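Local coordinates for Mll8374 protein (Mesorhizobium loti, PDB 3B5E), which probably hydrolyses carboxylic esters as a serine carboxylesterase of the alpha/beta-hydrolase fold, at residues H112-G117 with R210-G215. Residues are numbered along the deposited sequence; the frame is centred on the assembly and turned at random.
Sequences HATFLG and RQWLAG
T114 meets the C-terminal helix through both branches of its forked side chain, and it illustrates how one beta-branched residue can divide its two substituents between two neighbours on a helix. The methyl CG2 stands anti to the backbone N, while the hydroxyl OG1 lies beside that N (chi1 -58°), an arrangement that presents CG2 to W212 and OG1 to L213. On the first prong, CG2 comes up to the six-membered end of the indole, 4.1 Å from CZ3 of W212; it approaches the rim of the ring close to the ring plane, not over a face, and the two side chains reach out from opposite directions. The indole is carried there by a first torsion of 174°, which sets CG anti to the backbone N. On the second prong, OG1 of T114 rests 3.6 Å from the methyl CD2 of L213, a van der Waals contact in which the leucine side chain passes slantwise across the threonine.

In the alpha/beta-hydrolase architecture, this is a helix packing on a central sheet: strand 113-118 lies between the parallel strands 32-36 and 138-142, and helix 203-214 lies over one face. The same strand runs on past G117 into what is probably the nucleophile elbow, consistent with a serine hydrolase. With the CA atoms of T114 and L213 9.1 Å apart, the gap between the backbones is bridged by side chains alone, without a hydrogen bond between the two segments. W212 extends the packing to L138 on the adjacent strand and also makes a cation-pi contact with R160. L213, on the next helix position, reaches I53 of helix 47-53, which L116 touches as well.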
ATOM      1  N   HIS A 112     -12.290   6.144   6.544  1.00 35.06           N
ATOM      2  CA  HIS A 112     -12.347   4.806   7.114  1.00 34.80           C
ATOM      3  C   HIS A 112     -11.544   3.831   6.250  1.00 32.84           C
ATOM      4  O   HIS A 112     -11.825   2.629   6.230  1.00 34.44           O
ATOM      5  CB  HIS A 112     -13.816   4.367   7.258  1.00 36.68           C
ATOM      6  CG  HIS A 112     -14.539   5.060   8.369  1.00 41.93           C
ATOM      7  ND1 HIS A 112     -14.719   4.488   9.610  1.00 46.67           N
ATOM      8  CD2 HIS A 112     -15.088   6.296   8.440  1.00 45.64           C
ATOM      9  CE1 HIS A 112     -15.371   5.333  10.389  1.00 49.53           C
ATOM     10  NE2 HIS A 112     -15.604   6.438   9.703  1.00 46.60           N
ATOM     11  N   ALA A 113     -10.552   4.346   5.529  1.00 27.26           N
ATOM     12  CA  ALA A 113      -9.823   3.535   4.576  1.00 23.99           C
ATOM     13  C   ALA A 113      -8.374   3.355   5.041  1.00 25.51           C
ATOM     14  O   ALA A 113      -7.808   4.263   5.632  1.00 27.56           O
ATOM     15  CB  ALA A 113      -9.861   4.185   3.234  1.00 23.73           C
ATOM     16  N   THR A 114      -7.816   2.171   4.786  1.00 23.43           N
ATOM     17  CA  THR A 114      -6.406   1.843   4.996  1.00 24.57           C
ATOM     18  C   THR A 114      -5.817   1.465   3.666  1.00 23.72           C
ATOM     19  O   THR A 114      -6.459   0.767   2.875  1.00 24.12           O
ATOM     20  CB  THR A 114      -6.196   0.647   5.946  1.00 23.45           C
ATOM     21  OG1 THR A 114      -6.805   0.945   7.200  1.00 28.63           O
ATOM     22  CG2 THR A 114      -4.654   0.322   6.158  1.00 23.51           C
ATOM     23  N   PHE A 115      -4.607   1.956   3.425  1.00 20.59           N
ATOM     24  CA  PHE A 115      -3.852   1.615   2.239  1.00 18.05           C
ATOM     25  C   PHE A 115      -2.819   0.560   2.656  1.00 19.60           C
ATOM     26  O   PHE A 115      -1.925   0.857   3.418  1.00 22.61           O
ATOM     27  CB  PHE A 115      -3.237   2.864   1.623  1.00 19.40           C
ATOM     28  CG  PHE A 115      -4.247   3.761   0.984  1.00 21.17           C
ATOM     29  CD1 PHE A 115      -5.122   4.518   1.756  1.00 20.62           C
ATOM     30  CD2 PHE A 115      -4.362   3.819  -0.410  1.00 21.18           C
ATOM     31  CE1 PHE A 115      -6.083   5.336   1.154  1.00 24.22           C
ATOM     32  CE2 PHE A 115      -5.326   4.617  -1.008  1.00 23.72           C
ATOM     33  CZ  PHE A 115      -6.187   5.378  -0.223  1.00 23.74           C
ATOM     34  N   LEU A 116      -2.985  -0.657   2.140  0.50 18.57           N
ATOM     35  CA  LEU A 116      -2.131  -1.816   2.450  0.50 17.97           C
ATOM     36  C   LEU A 116      -1.323  -2.216   1.211  0.50 19.76           C
ATOM     37  O   LEU A 116      -1.887  -2.737   0.240  0.50 20.47           O
ATOM     38  CB  LEU A 116      -2.993  -2.990   2.958  0.50 18.02           C
ATOM     39  CG  LEU A 116      -2.336  -4.376   3.179  0.50 19.36           C
ATOM     40  CD1 LEU A 116      -1.348  -4.354   4.384  0.50 12.64           C
ATOM     41  CD2 LEU A 116      -3.366  -5.511   3.319  0.50 19.36           C
ATOM     42  N   GLY A 117       0.001  -1.995   1.265  1.00 16.88           N
ATOM     43  CA  GLY A 117       0.907  -2.317   0.168  1.00 17.82           C
ATOM     44  C   GLY A 117       1.959  -3.319   0.597  1.00 17.27           C
ATOM     45  O   GLY A 117       2.388  -3.362   1.761  1.00 18.53           O
ATOM     46  N   ARG A 210      -3.986  -6.485  11.972  1.00 21.51           N
ATOM     47  CA  ARG A 210      -5.201  -6.574  12.773  1.00 25.73           C
ATOM     48  C   ARG A 210      -5.087  -5.920  14.117  1.00 23.83           C
ATOM     49  O   ARG A 210      -5.962  -5.132  14.498  1.00 25.03           O
ATOM     50  CB  ARG A 210      -5.561  -8.016  13.019  1.00 27.56           C
ATOM     51  CG  ARG A 210      -6.663  -8.462  12.203  1.00 35.03           C
ATOM     52  CD  ARG A 210      -6.760  -9.950  12.261  1.00 42.96           C
ATOM     53  NE  ARG A 210      -7.596 -10.350  13.361  1.00 41.29           N
ATOM     54  CZ  ARG A 210      -8.920 -10.273  13.373  1.00 52.74           C
ATOM     55  NH1 ARG A 210      -9.589  -9.781  12.332  1.00 58.77           N
ATOM     56  NH2 ARG A 210      -9.579 -10.685  14.451  1.00 58.16           N
ATOM     57  N   GLN A 211      -4.005  -6.258  14.820  0.50 24.34           N
ATOM     58  CA  GLN A 211      -3.656  -5.705  16.146  0.50 25.24           C
ATOM     59  C   GLN A 211      -3.475  -4.174  16.110  0.50 24.10           C
ATOM     60  O   GLN A 211      -3.870  -3.452  17.029  0.50 24.13           O
ATOM     61  CB  GLN A 211      -2.373  -6.401  16.673  0.50 26.06           C
ATOM     62  CG  GLN A 211      -2.611  -7.843  17.209  0.50 26.14           C
ATOM     63  CD  GLN A 211      -1.400  -8.836  17.137  0.50 28.77           C
ATOM     64  OE1 GLN A 211      -0.279  -8.508  16.690  0.50 24.21           O
ATOM     65  NE2 GLN A 211      -1.654 -10.072  17.578  0.50 32.75           N
ATOM     66  N   TRP A 212      -2.849  -3.694  15.043  1.00 23.25           N
ATOM     67  CA  TRP A 212      -2.629  -2.266  14.818  1.00 23.27           C
ATOM     68  C   TRP A 212      -3.935  -1.544  14.508  1.00 22.21           C
ATOM     69  O   TRP A 212      -4.177  -0.462  15.050  1.00 23.12           O
ATOM     70  CB  TRP A 212      -1.659  -2.104  13.679  1.00 21.60           C
ATOM     71  CG  TRP A 212      -1.415  -0.737  13.196  1.00 21.58           C
ATOM     72  CD1 TRP A 212      -0.635   0.208  13.766  1.00 21.50           C
ATOM     73  CD2 TRP A 212      -1.895  -0.185  11.975  1.00 21.62           C
ATOM     74  NE1 TRP A 212      -0.622   1.344  12.981  1.00 20.87           N
ATOM     75  CE2 TRP A 212      -1.394   1.121  11.877  1.00 21.52           C
ATOM     76  CE3 TRP A 212      -2.712  -0.674  10.954  1.00 20.86           C
ATOM     77  CZ2 TRP A 212      -1.676   1.948  10.785  1.00 21.50           C
ATOM     78  CZ3 TRP A 212      -2.995   0.146   9.872  1.00 25.73           C
ATOM     79  CH2 TRP A 212      -2.482   1.440   9.803  1.00 20.57           C
ATOM     80  N   LEU A 213      -4.777  -2.161  13.691  1.00 22.94           N
ATOM     81  CA  LEU A 213      -6.091  -1.600  13.367  1.00 25.11           C
ATOM     82  C   LEU A 213      -6.989  -1.515  14.606  1.00 29.43           C
ATOM     83  O   LEU A 213      -7.731  -0.530  14.771  1.00 31.28           O
ATOM     84  CB  LEU A 213      -6.791  -2.397  12.258  1.00 21.63           C
ATOM     85  CG  LEU A 213      -6.261  -2.233  10.833  1.00 23.07           C
ATOM     86  CD1 LEU A 213      -7.004  -3.149   9.896  1.00 23.80           C
ATOM     87  CD2 LEU A 213      -6.342  -0.772  10.374  1.00 21.14           C
ATOM     88  N   ALA A 214      -6.924  -2.542  15.466  1.00 29.44           N
ATOM     89  CA  ALA A 214      -7.700  -2.585  16.711  1.00 32.64           C
ATOM     90  C   ALA A 214      -7.243  -1.517  17.698  1.00 36.24           C
ATOM     91  O   ALA A 214      -8.001  -1.133  18.569  1.00 38.41           O
ATOM     92  CB  ALA A 214      -7.639  -3.966  17.351  1.00 28.95           C
ATOM     93  N   GLY A 215      -6.024  -1.012  17.567  1.00 41.41           N
ATOM     94  CA  GLY A 215      -5.602   0.156  18.341  1.00 47.13           C
ATOM     95  C   GLY A 215      -5.146  -0.227  19.735  1.00 53.16           C
ATOM     96  O   GLY A 215      -5.234  -1.405  20.111  1.00 55.02           O
TER